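Local coordinates for beta-hexosaminidase Amuc_2018 (Akkermansia muciniphila, PDB 6JEB), which hydrolyses terminal non-reducing N-acetyl-D-hexosamine residues from N-acetyl-beta-D-hexosaminides, including terminally unbranched N-glycans and chitobiose, at residues 70-73 / 78-81; 137-142 / 240-245; 196-201 / 207-212; 272-275 / 281-284; 421-426 / 435-440. One frame throughout, in Å; residues are numbered along the deposited sequence.

Contacts 1 and 5 lie on one side of the chain's centre, contacts 2 and 3 on the other. Contact 1 belongs to the family's domain 2, and its nearest atoms come about 6 Å from those of contact 5. Contacts 2, 3 and 4 all fall in the catalytic domain. Contact 3 is nested in the chain loop that contact 2 closes, and the two touch where Tyr201 OH meets the backbone of Tyr141. Contacts 3 and 4, about 23 Å apart between centres, border the zinc site: the side chains of Phe207 and Arg274 lie about 6 and 7 Å from the metal. In contact 5, the side chains of Phe437 and substrate-binding Leu353 are about 11 Å apart.

Contact 1: 70-73 / 78-81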
# COMPACT_ATOMS: atom_id res chain seq x y z
N ASP A 70 18.87 14.15 11.80
CA ASP A 70 17.77 14.90 12.40
C ASP A 70 17.86 14.88 13.92
O ASP A 70 17.61 15.90 14.58
CB ASP A 70 16.43 14.35 11.91
CG ASP A 70 16.19 14.63 10.42
OD1 ASP A 70 16.88 15.50 9.85
OD2 ASP A 70 15.31 13.97 9.83
N GLN A 71 18.23 13.73 14.50
CA GLN A 71 18.42 13.67 15.95
C GLN A 71 19.55 14.59 16.40
O GLN A 71 19.38 15.38 17.34
CB GLN A 71 18.67 12.23 16.39
CG GLN A 71 18.79 12.12 17.91
CD GLN A 71 18.97 10.69 18.40
OE1 GLN A 71 18.77 9.73 17.65
NE2 GLN A 71 19.34 10.55 19.67
N LEU A 72 20.70 14.51 15.72
CA LEU A 72 21.84 15.33 16.12
C LEU A 72 21.52 16.82 16.01
O LEU A 72 21.97 17.62 16.83
CB LEU A 72 23.05 14.97 15.26
CG LEU A 72 24.32 15.81 15.45
CD1 LEU A 72 24.83 15.73 16.89
CD2 LEU A 72 25.40 15.37 14.46
N ALA A 73 20.71 17.20 15.01
CA ALA A 73 20.36 18.61 14.84
C ALA A 73 19.64 19.17 16.05
O ALA A 73 19.75 20.36 16.35
CB ALA A 73 19.52 18.79 13.57
N GLY A 78 25.47 16.20 21.33
CA GLY A 78 25.93 15.06 20.56
C GLY A 78 25.07 13.83 20.79
O GLY A 78 24.21 13.78 21.67
N ILE A 79 25.32 12.82 19.97
CA ILE A 79 24.61 11.54 20.05
C ILE A 79 25.62 10.47 20.41
O ILE A 79 26.84 10.66 20.23
CB ILE A 79 23.86 11.22 18.74
CG1 ILE A 79 24.85 10.97 17.60
CG2 ILE A 79 22.85 12.32 18.40
CD1 ILE A 79 24.20 10.41 16.34
N PRO A 80 25.17 9.32 20.91
CA PRO A 80 26.11 8.25 21.24
C PRO A 80 26.79 7.72 19.98
O PRO A 80 26.21 7.70 18.89
CB PRO A 80 25.24 7.16 21.86
CG PRO A 80 23.95 7.80 22.17
CD PRO A 80 23.79 8.98 21.29
N CYS A 81 28.03 7.29 20.16
CA CYS A 81 28.68 6.47 19.15
C CYS A 81 28.16 5.04 19.25
O CYS A 81 27.53 4.65 20.24
CB CYS A 81 30.19 6.51 19.35
SG CYS A 81 30.90 8.13 18.95
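Leu72 and Ile79 meet where the chain, having reached the C-terminal part of helix 55-73, turns back into strand 79-86. The apolar part of the contact centres on one methyl. Ile79 CG2 lies 3.9 Å from Leu72 CA and 4.1 Å from Leu72 CB, so it touches the backbone of the helix as well as the start of the side chain. The torsion of Ile79 explains this: CG1 is tucked between the backbone N and the carbonyl carbon (chi1 66°), which puts CG2 beside the backbone N and turns it to the helix. Ile79 CG2 also lies 4.1 Å from Gln71 CG, the two side chains crossing obliquely. The CD1 branch of Leu72 rests 3.9 Å from Gly78 CA.

Backbone shape matters at Gly78. With phi at 97° and psi at 170°, a side chain there would collide with the preceding carbonyl O, so the backbone itself accounts for the glycine.

The polar interactions run alongside the apolar ones and are completed by other parts of the chain. Gln71 stays extended beyond CG, and its amide is held by Gln75 OE1 and Gln3 O on NE2 and by Ser5 N on OE1. Gln75 in turn donates from NE2 to Gly78 O, which ties the short connection to both its ends.

In the family's domain 2, helix 55-73 thus packs beside strand 79-86 of a mixed sheet, which pairs antiparallel with 12-16, 19-20 and 39-44, while helix 434-452 touches Gln71 through Phe447.

Contact 2: 137-142 / 240-245; sequences PVPGYP and FNELKD
Pro139 lays its ring against the carboxylate of Glu242, the two side chains coming from opposite directions. Pro139 CD sits over the face of the carboxylate, 3.3 Å from Glu242 CD and almost equally far from both oxygens, while Pro139 CG leans toward Glu242 OE2 at 3.7 Å. The ring carbon next to the proline nitrogen is probably slightly positive, which would suit an acidic neighbour.

The glutamate gets there by folding. Its CG is anti to the carbonyl carbon (chi1 -68°), and that first torsion sets Glu242 CG 4.2 Å from Val138 CG1, which stands anti to its own backbone N. A bend at chi2 (-53°) then curls the chain back toward the proline, and chi3 (-61°) turns the carboxylate so that its face meets Pro139 CD.

The partners belong to a family 20 catalytic domain, a parallel eight-stranded barrel. The segment 137-142 lies in the loop between strand 123-127 and helix 143-148, and it packs on helix 230-246, which precedes strand 251-253. Val138 to Tyr141 form a type II beta turn, closed by Tyr141 N to Val138 O at 3.0 Å, with Gly140 taking the positive phi of its third position.

A water donates to Pro137 O and to Glu242 OE1, 2.8 Å from each, and OE1 also makes a salt bridge with Lys167. Without the acid, as with an alanine here, the water is likely to lose an acceptor, Lys167 one of its two carboxylates, and the Pro139 ring its cover. Farther along the turn, Tyr141 meets Phe235 of the same helix edge to face.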
# COMPACT_ATOMS: atom_id res chain seq x y z
N PRO A 137 -4.94 6.72 -17.58
CA PRO A 137 -5.28 6.92 -19.00
C PRO A 137 -4.91 5.69 -19.81
O PRO A 137 -3.89 5.05 -19.57
CB PRO A 137 -4.42 8.13 -19.39
CG PRO A 137 -3.21 8.00 -18.51
CD PRO A 137 -3.73 7.47 -17.19
N VAL A 138 -5.76 5.35 -20.78
CA VAL A 138 -5.51 4.21 -21.65
C VAL A 138 -5.77 4.62 -23.09
O VAL A 138 -6.93 4.90 -23.45
CB VAL A 138 -6.38 2.98 -21.28
CG1 VAL A 138 -5.98 1.79 -22.14
CG2 VAL A 138 -6.25 2.64 -19.80
N PRO A 139 -4.75 4.66 -23.94
CA PRO A 139 -4.98 5.00 -25.35
C PRO A 139 -6.01 4.07 -25.97
O PRO A 139 -6.02 2.85 -25.73
CB PRO A 139 -3.60 4.80 -25.99
CG PRO A 139 -2.63 5.04 -24.85
CD PRO A 139 -3.32 4.48 -23.63
N GLY A 140 -6.92 4.66 -26.75
CA GLY A 140 -8.00 3.94 -27.37
C GLY A 140 -9.28 3.89 -26.56
O GLY A 140 -10.30 3.41 -27.07
N TYR A 141 -9.26 4.36 -25.31
CA TYR A 141 -10.44 4.35 -24.44
C TYR A 141 -10.65 5.74 -23.86
O TYR A 141 -10.51 5.95 -22.65
CB TYR A 141 -10.33 3.25 -23.37
CG TYR A 141 -10.29 1.90 -24.03
CD1 TYR A 141 -11.47 1.23 -24.36
CD2 TYR A 141 -9.09 1.31 -24.41
CE1 TYR A 141 -11.45 0.01 -25.01
CE2 TYR A 141 -9.05 0.10 -25.05
CZ TYR A 141 -10.23 -0.56 -25.35
OH TYR A 141 -10.20 -1.77 -26.00
N PRO A 142 -10.99 6.71 -24.72
CA PRO A 142 -11.05 8.11 -24.25
C PRO A 142 -12.16 8.38 -23.27
O PRO A 142 -12.10 9.41 -22.57
CB PRO A 142 -11.23 8.91 -25.55
CG PRO A 142 -11.83 7.92 -26.52
CD PRO A 142 -11.20 6.61 -26.17
N PHE A 240 -3.21 -3.45 -19.62
CA PHE A 240 -1.98 -4.10 -19.17
C PHE A 240 -0.78 -3.68 -20.02
O PHE A 240 0.34 -3.61 -19.50
CB PHE A 240 -2.14 -5.62 -19.17
CG PHE A 240 -3.21 -6.13 -18.24
CD1 PHE A 240 -3.69 -5.35 -17.19
CD2 PHE A 240 -3.74 -7.40 -18.42
CE1 PHE A 240 -4.68 -5.84 -16.34
CE2 PHE A 240 -4.73 -7.89 -17.58
CZ PHE A 240 -5.20 -7.11 -16.54
N ASN A 241 -0.99 -3.42 -21.31
CA ASN A 241 0.11 -2.92 -22.14
C ASN A 241 0.59 -1.56 -21.64
O ASN A 241 1.81 -1.30 -21.60
CB ASN A 241 -0.31 -2.86 -23.61
CG ASN A 241 -0.38 -4.23 -24.25
OD1 ASN A 241 0.24 -5.18 -23.79
ND2 ASN A 241 -1.15 -4.34 -25.34
N GLU A 242 -0.33 -0.68 -21.25
CA GLU A 242 0.08 0.60 -20.67
C GLU A 242 0.85 0.38 -19.38
O GLU A 242 1.87 1.04 -19.13
CB GLU A 242 -1.13 1.49 -20.39
CG GLU A 242 -1.80 1.97 -21.64
CD GLU A 242 -0.82 2.63 -22.59
OE1 GLU A 242 -0.21 3.66 -22.19
OE2 GLU A 242 -0.66 2.13 -23.72
N LEU A 243 0.37 -0.54 -18.53
CA LEU A 243 1.07 -0.80 -17.28
C LEU A 243 2.47 -1.35 -17.53
O LEU A 243 3.41 -1.03 -16.79
CB LEU A 243 0.26 -1.76 -16.41
CG LEU A 243 -1.14 -1.27 -16.00
CD1 LEU A 243 -1.80 -2.29 -15.07
CD2 LEU A 243 -1.07 0.11 -15.34
N LYS A 244 2.63 -2.18 -18.58
CA LYS A 244 3.95 -2.68 -18.93
C LYS A 244 4.90 -1.54 -19.29
O LYS A 244 6.07 -1.54 -18.90
CB LYS A 244 3.83 -3.67 -20.10
CG LYS A 244 5.15 -4.22 -20.61
CD LYS A 244 5.79 -5.16 -19.61
CE LYS A 244 7.08 -5.76 -20.17
NZ LYS A 244 7.69 -6.76 -19.26
N ASP A 245 4.39 -0.55 -20.03
CA ASP A 245 5.23 0.57 -20.41
C ASP A 245 5.58 1.45 -19.21
O ASP A 245 6.71 1.93 -19.11
CB ASP A 245 4.54 1.39 -21.51
CG ASP A 245 5.45 2.42 -22.11
OD1 ASP A 245 6.58 2.07 -22.50
OD2 ASP A 245 5.04 3.59 -22.20
O HOH W 1 -1.32 5.62 -20.59

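Contact 3: 196-201 / 207-212; sequences ALHAAY and FPKPDM
Met212 lays its CE methyl over the face of the His198 ring, 4.0 Å from the centroid and almost on the ring normal, in one of two deposited conformers; the overlap may therefore not be constant. In the catalytic barrel of this family 20 enzyme, His198 sits on helix 195-200, and the loop that follows carries zinc ligand Cys206 and then a type I beta turn from Lys209 to Met212.

At its edge the ring is held more firmly. Lys209 N donates to His198 NE2 at 2.9 Å, 1° out of the ring plane, though the bond is bent at 146°. NE2 therefore acts as acceptor and is probably unprotonated, which fits a neutral imidazole. His198 CG stands anti to the backbone N (chi1 -167°), which swings the ring outward from the helix to the loop. Phe205 also stacks on the ring. A leucine in place of His198 would probably leave Lys209 N without its acceptor and the Met212 methyl and Phe205 without the flat ring. Nearby, Ala199 CB touches Met212 O at 3.5 Å.

Lys209 bends at its last torsion, bridging to Glu223 and donating from NZ to a lone pair of Phe207 O at 2.8 Å.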
# COMPACT_ATOMS: atom_id res chain seq x y z
N ALA A 196 -17.34 3.19 -12.03
CA ALA A 196 -16.82 4.23 -12.91
C ALA A 196 -16.61 3.69 -14.32
O ALA A 196 -16.97 4.34 -15.31
CB ALA A 196 -15.53 4.83 -12.33
N LEU A 197 -16.05 2.47 -14.43
CA LEU A 197 -15.91 1.84 -15.73
C LEU A 197 -17.26 1.61 -16.39
O LEU A 197 -17.40 1.79 -17.61
CB LEU A 197 -15.13 0.53 -15.58
CG LEU A 197 -14.82 -0.24 -16.88
CD1 LEU A 197 -13.98 0.60 -17.84
CD2 LEU A 197 -14.14 -1.58 -16.57
N HIS A 198 -18.28 1.23 -15.61
CA HIS A 198 -19.62 1.03 -16.17
C HIS A 198 -20.20 2.34 -16.69
O HIS A 198 -20.85 2.36 -17.74
CB HIS A 198 -20.54 0.39 -15.12
CG HIS A 198 -21.82 -0.14 -15.68
ND1 HIS A 198 -22.32 -1.38 -15.34
CD2 HIS A 198 -22.72 0.40 -16.54
CE1 HIS A 198 -23.46 -1.59 -15.98
NE2 HIS A 198 -23.73 -0.53 -16.72
N ALA A 199 -19.99 3.44 -15.96
CA ALA A 199 -20.47 4.74 -16.44
C ALA A 199 -19.90 5.07 -17.81
O ALA A 199 -20.61 5.61 -18.67
CB ALA A 199 -20.11 5.83 -15.42
N ALA A 200 -18.62 4.73 -18.04
CA ALA A 200 -17.97 5.02 -19.32
C ALA A 200 -18.31 3.99 -20.39
O ALA A 200 -18.60 4.35 -21.53
CB ALA A 200 -16.46 5.10 -19.12
N TYR A 201 -18.24 2.70 -20.03
CA TYR A 201 -18.33 1.60 -20.99
C TYR A 201 -19.33 0.57 -20.47
O TYR A 201 -18.95 -0.54 -20.07
CB TYR A 201 -16.95 0.98 -21.25
CG TYR A 201 -16.04 1.93 -21.98
CD1 TYR A 201 -16.23 2.20 -23.33
CD2 TYR A 201 -15.00 2.59 -21.33
CE1 TYR A 201 -15.43 3.09 -24.02
CE2 TYR A 201 -14.18 3.49 -22.01
CZ TYR A 201 -14.40 3.73 -23.36
OH TYR A 201 -13.61 4.62 -24.03
N PHE A 207 -25.19 -6.49 -17.59
CA PHE A 207 -26.45 -5.76 -17.68
C PHE A 207 -26.12 -4.29 -17.91
O PHE A 207 -26.09 -3.48 -16.98
CB PHE A 207 -27.31 -5.98 -16.43
CG PHE A 207 -27.75 -7.41 -16.27
CD1 PHE A 207 -28.90 -7.87 -16.91
CD2 PHE A 207 -27.02 -8.31 -15.51
CE1 PHE A 207 -29.31 -9.18 -16.80
CE2 PHE A 207 -27.42 -9.63 -15.38
CZ PHE A 207 -28.58 -10.07 -16.02
N PRO A 208 -25.86 -3.91 -19.17
CA PRO A 208 -25.45 -2.53 -19.46
C PRO A 208 -26.54 -1.54 -19.08
O PRO A 208 -27.72 -1.71 -19.41
CB PRO A 208 -25.19 -2.55 -20.97
CG PRO A 208 -24.91 -3.98 -21.29
CD PRO A 208 -25.81 -4.77 -20.36
N LYS A 209 -26.12 -0.48 -18.39
CA LYS A 209 -27.02 0.58 -17.94
C LYS A 209 -26.43 1.89 -18.45
O LYS A 209 -25.57 2.50 -17.79
CB LYS A 209 -27.15 0.56 -16.42
CG LYS A 209 -27.78 -0.74 -15.89
CD LYS A 209 -27.58 -0.87 -14.38
CE LYS A 209 -27.99 -2.24 -13.87
NZ LYS A 209 -27.05 -3.28 -14.35
N PRO A 210 -26.85 2.35 -19.63
CA PRO A 210 -26.28 3.59 -20.18
C PRO A 210 -26.46 4.80 -19.29
O PRO A 210 -25.66 5.75 -19.39
CB PRO A 210 -27.02 3.75 -21.52
CG PRO A 210 -27.45 2.38 -21.88
CD PRO A 210 -27.75 1.67 -20.58
N ASP A 211 -27.46 4.81 -18.41
CA ASP A 211 -27.69 5.95 -17.53
C ASP A 211 -26.81 5.93 -16.29
O ASP A 211 -26.87 6.88 -15.50
CB ASP A 211 -29.16 6.00 -17.10
CG ASP A 211 -30.10 6.28 -18.26
OD1 ASP A 211 -29.71 7.04 -19.18
OD2 ASP A 211 -31.23 5.75 -18.24
N MET A 212 -25.99 4.90 -16.12
CA MET A 212 -25.14 4.80 -14.93
C MET A 212 -24.19 5.98 -14.86
O MET A 212 -23.58 6.36 -15.86
CB MET A 212 -24.30 3.52 -15.03
CG MET A 212 -23.37 3.32 -13.86
SD MET A 212 -24.26 2.71 -12.42
CE MET A 212 -24.70 1.07 -12.99
O HOH W 2 -23.20 3.85 -18.51
O HOH W 3 -23.11 6.04 -18.57

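Contact 4: 272-275 / 281-284; sequences EART and DEQE
Arg274 NH1 is gripped by Trp264 O and Gln285 OE1, while Glu282 OE2 sits over the face of the same guanidinium, 3.0 Å above the plane and over its centre. Glu282 OE2 lies 3.2 Å from Arg274 NE. The salt bridge is electrostatic only: the oxygen stands above the plane, away from where the N-H bonds are directed. The carboxylate stands nearly upright on the guanidinium, the planes 88° apart. The N-H groups of Arg274 are spent on other acceptors, NH2 on Glu265 O; these acceptors, two carbonyls and the Gln285 amide, probably fix the rotation of the group and leave its face to the acid.

A bend at chi2 (71°) brings the Glu282 carboxylate round to the arginine, whose chain is itself bent at chi3. Arg274 CD also approaches Asp281 O at 3.9 Å. Asp281 is the N-cap of the next helix: its OD1 accepts from Glu284 N at 2.9 Å, nearly straight at 164°.

The contact thus spans the tight connection between helix 268-277, whose Cys270 binds zinc beside Arg274, and the start of helix 282-299, with helix 262-266 supplying the carbonyls and touching Glu282.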
# COMPACT_ATOMS: atom_id res chain seq x y z
N GLU A 272 -24.86 -19.46 -20.06
CA GLU A 272 -24.52 -20.46 -21.07
C GLU A 272 -23.02 -20.72 -21.13
O GLU A 272 -22.60 -21.83 -21.45
CB GLU A 272 -25.04 -20.05 -22.45
CG GLU A 272 -26.47 -20.42 -22.68
CD GLU A 272 -26.73 -21.92 -22.54
OE1 GLU A 272 -26.08 -22.72 -23.24
OE2 GLU A 272 -27.57 -22.29 -21.71
N ALA A 273 -22.20 -19.70 -20.85
CA ALA A 273 -20.76 -19.94 -20.79
C ALA A 273 -20.42 -20.93 -19.68
O ALA A 273 -19.57 -21.81 -19.87
CB ALA A 273 -20.01 -18.63 -20.59
N ARG A 274 -21.10 -20.82 -18.53
CA ARG A 274 -20.88 -21.79 -17.47
C ARG A 274 -21.32 -23.18 -17.89
O ARG A 274 -20.65 -24.18 -17.58
CB ARG A 274 -21.60 -21.37 -16.19
CG ARG A 274 -20.94 -20.21 -15.47
CD ARG A 274 -21.51 -20.03 -14.06
NE ARG A 274 -22.96 -19.85 -14.06
CZ ARG A 274 -23.57 -18.68 -14.20
NH1 ARG A 274 -22.86 -17.56 -14.37
NH2 ARG A 274 -24.90 -18.61 -14.18
N THR A 275 -22.45 -23.28 -18.60
CA THR A 275 -22.89 -24.58 -19.10
C THR A 275 -21.86 -25.18 -20.04
O THR A 275 -21.53 -26.37 -19.94
CB THR A 275 -24.26 -24.44 -19.77
OG1 THR A 275 -25.22 -23.97 -18.81
CG2 THR A 275 -24.72 -25.76 -20.35
N ASP A 281 -20.66 -23.24 -10.37
CA ASP A 281 -21.06 -22.05 -9.64
C ASP A 281 -20.21 -20.88 -10.11
O ASP A 281 -19.35 -21.01 -10.99
CB ASP A 281 -20.95 -22.25 -8.12
CG ASP A 281 -19.55 -22.63 -7.66
OD1 ASP A 281 -18.56 -22.03 -8.13
OD2 ASP A 281 -19.43 -23.52 -6.79
N GLU A 282 -20.44 -19.72 -9.50
CA GLU A 282 -19.76 -18.51 -9.92
C GLU A 282 -18.38 -18.37 -9.29
O GLU A 282 -17.60 -17.52 -9.74
CB GLU A 282 -20.63 -17.28 -9.63
CG GLU A 282 -21.87 -17.18 -10.51
CD GLU A 282 -22.93 -18.23 -10.17
OE1 GLU A 282 -23.19 -18.45 -8.97
OE2 GLU A 282 -23.47 -18.85 -11.11
N GLN A 283 -18.04 -19.17 -8.27
CA GLN A 283 -16.66 -19.19 -7.80
C GLN A 283 -15.75 -19.87 -8.80
O GLN A 283 -14.61 -19.44 -9.01
CB GLN A 283 -16.56 -19.83 -6.41
CG GLN A 283 -17.16 -19.00 -5.29
CD GLN A 283 -16.46 -17.66 -5.13
OE1 GLN A 283 -15.32 -17.61 -4.66
NE2 GLN A 283 -17.13 -16.58 -5.52
N GLU A 284 -16.23 -20.95 -9.44
CA GLU A 284 -15.48 -21.52 -10.56
C GLU A 284 -15.33 -20.51 -11.68
O GLU A 284 -14.28 -20.42 -12.32
CB GLU A 284 -16.20 -22.76 -11.09
CG GLU A 284 -15.89 -24.05 -10.38
CD GLU A 284 -16.39 -25.25 -11.15
OE1 GLU A 284 -15.73 -25.64 -12.14
OE2 GLU A 284 -17.46 -25.78 -10.78

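Contact 5: 421-426 / 435-440; sequences IAEAGW and ENFRRK
Helices 417-426 and 434-452 face each other with Glu423 and Phe437 as their closest residues, 8.5 Å between CA atoms, so the space between them is bridged by side chains. Glu423 does most of this. Its CG is anti to the backbone N (chi1 -178°), sending the carboxylate across to the second helix. There Lys440 NZ donates to Glu423 OE1 at 2.8 Å, a hydrogen bond within a salt bridge that meets the oxygen on its syn side, 16° out of the carboxylate plane. The lysine comes from the opposite direction and kinks at chi3 to present its amine.

Glu423 OE1 also lies at the edge of the Phe437 ring, in its plane, 3.9 Å from Phe437 CD1, where ring hydrogens carry a slight positive charge. The carboxylate and ring planes are 84° apart. Phe437 stacks in turn with Tyr376, whose hydroxyl hydrogen-bonds with Glu423 OE2. Glu423 OE2 also accepts from a water 2.9 Å away, and the water accepts from Asn436 ND2 at 3.0 Å, a second link between the helices.

Asn436 is held from one turn on: Arg439 grips Asn436 OD1 side-on with two nitrogens, NE and NH2, both on the same face of the amide plane, NH2 at 2.8 Å.

The N-terminal part of the chain completes the site. Lys440 NZ also bonds with Glu9 OE1 and Ile6 O, and Glu423 OE1 accepts from Glu9 N. With two acidic side chains round one buried amine, Lys440 is probably charged, and both oxygens of the buried Glu423 have partners, consistent with a carboxylate that stays ionised.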
# COMPACT_ATOMS: atom_id res chain seq x y z
N ILE A 421 3.48 0.68 11.42
CA ILE A 421 3.49 -0.31 10.35
C ILE A 421 4.92 -0.52 9.85
O ILE A 421 5.34 -1.66 9.59
CB ILE A 421 2.54 0.10 9.22
CG1 ILE A 421 1.08 0.16 9.72
CG2 ILE A 421 2.67 -0.85 8.02
CD1 ILE A 421 0.51 -1.18 10.12
N ALA A 422 5.67 0.57 9.67
CA ALA A 422 7.05 0.46 9.20
C ALA A 422 7.88 -0.41 10.13
O ALA A 422 8.66 -1.26 9.68
CB ALA A 422 7.68 1.85 9.07
N GLU A 423 7.71 -0.22 11.44
CA GLU A 423 8.46 -1.02 12.40
C GLU A 423 7.97 -2.47 12.43
O GLU A 423 8.78 -3.39 12.59
CB GLU A 423 8.41 -0.35 13.79
CG GLU A 423 9.21 -1.08 14.85
CD GLU A 423 9.84 -0.16 15.90
OE1 GLU A 423 10.48 0.84 15.51
OE2 GLU A 423 9.69 -0.44 17.11
N ALA A 424 6.67 -2.69 12.25
CA ALA A 424 6.16 -4.05 12.18
C ALA A 424 6.71 -4.81 10.97
O ALA A 424 6.96 -6.02 11.04
CB ALA A 424 4.63 -4.04 12.14
N GLY A 425 6.90 -4.11 9.84
CA GLY A 425 7.42 -4.77 8.66
C GLY A 425 8.92 -4.99 8.70
O GLY A 425 9.41 -5.97 8.12
N TRP A 426 9.65 -4.10 9.36
CA TRP A 426 11.11 -4.09 9.34
C TRP A 426 11.74 -4.78 10.55
O TRP A 426 12.70 -5.55 10.40
CB TRP A 426 11.61 -2.64 9.28
CG TRP A 426 13.11 -2.55 9.27
CD1 TRP A 426 13.96 -2.71 10.34
CD2 TRP A 426 13.95 -2.32 8.13
NE1 TRP A 426 15.26 -2.61 9.93
CE2 TRP A 426 15.28 -2.36 8.58
CE3 TRP A 426 13.69 -2.07 6.78
CZ2 TRP A 426 16.37 -2.18 7.71
CZ3 TRP A 426 14.77 -1.88 5.92
CH2 TRP A 426 16.09 -1.94 6.39
N GLU A 435 6.94 0.59 24.52
CA GLU A 435 7.60 1.65 25.28
C GLU A 435 8.71 2.31 24.46
O GLU A 435 8.81 3.54 24.41
CB GLU A 435 8.14 1.11 26.60
CG GLU A 435 7.04 0.77 27.60
CD GLU A 435 6.15 1.95 27.91
OE1 GLU A 435 6.69 3.07 28.11
OE2 GLU A 435 4.91 1.78 27.93
N ASN A 436 9.56 1.50 23.82
CA ASN A 436 10.64 2.08 23.03
C ASN A 436 10.10 2.82 21.82
O ASN A 436 10.57 3.92 21.49
CB ASN A 436 11.63 1.00 22.60
CG ASN A 436 12.90 1.59 22.02
OD1 ASN A 436 13.58 2.38 22.68
ND2 ASN A 436 13.24 1.21 20.79
N PHE A 437 9.11 2.24 21.13
CA PHE A 437 8.55 2.90 19.96
C PHE A 437 7.94 4.24 20.34
O PHE A 437 8.17 5.25 19.66
CB PHE A 437 7.50 2.00 19.31
CG PHE A 437 6.77 2.66 18.17
CD1 PHE A 437 7.34 2.73 16.90
CD2 PHE A 437 5.52 3.24 18.38
CE1 PHE A 437 6.67 3.35 15.85
CE2 PHE A 437 4.85 3.86 17.34
CZ PHE A 437 5.42 3.92 16.07
N ARG A 438 7.16 4.27 21.42
CA ARG A 438 6.52 5.50 21.86
C ARG A 438 7.55 6.57 22.20
O ARG A 438 7.37 7.75 21.87
CB ARG A 438 5.62 5.21 23.07
CG ARG A 438 4.77 6.38 23.53
CD ARG A 438 4.12 6.06 24.86
NE ARG A 438 5.09 6.13 25.95
CZ ARG A 438 5.09 5.32 27.00
NH1 ARG A 438 4.19 4.35 27.10
NH2 ARG A 438 6.01 5.46 27.95
N ARG A 439 8.66 6.18 22.84
CA ARG A 439 9.73 7.12 23.13
C ARG A 439 10.27 7.74 21.85
O ARG A 439 10.39 8.97 21.73
CB ARG A 439 10.86 6.40 23.87
CG ARG A 439 12.13 7.24 24.02
CD ARG A 439 13.31 6.42 24.55
NE ARG A 439 13.78 5.41 23.61
CZ ARG A 439 14.61 5.65 22.60
NH1 ARG A 439 15.05 6.88 22.37
NH2 ARG A 439 15.00 4.65 21.80
N LYS A 440 10.59 6.90 20.86
CA LYS A 440 11.17 7.40 19.62
C LYS A 440 10.18 8.27 18.86
O LYS A 440 10.56 9.29 18.27
CB LYS A 440 11.60 6.23 18.74
CG LYS A 440 12.61 5.32 19.40
CD LYS A 440 13.09 4.25 18.44
CE LYS A 440 11.96 3.28 18.08
NZ LYS A 440 12.38 2.28 17.04
O HOH W 4 11.50 -0.71 19.31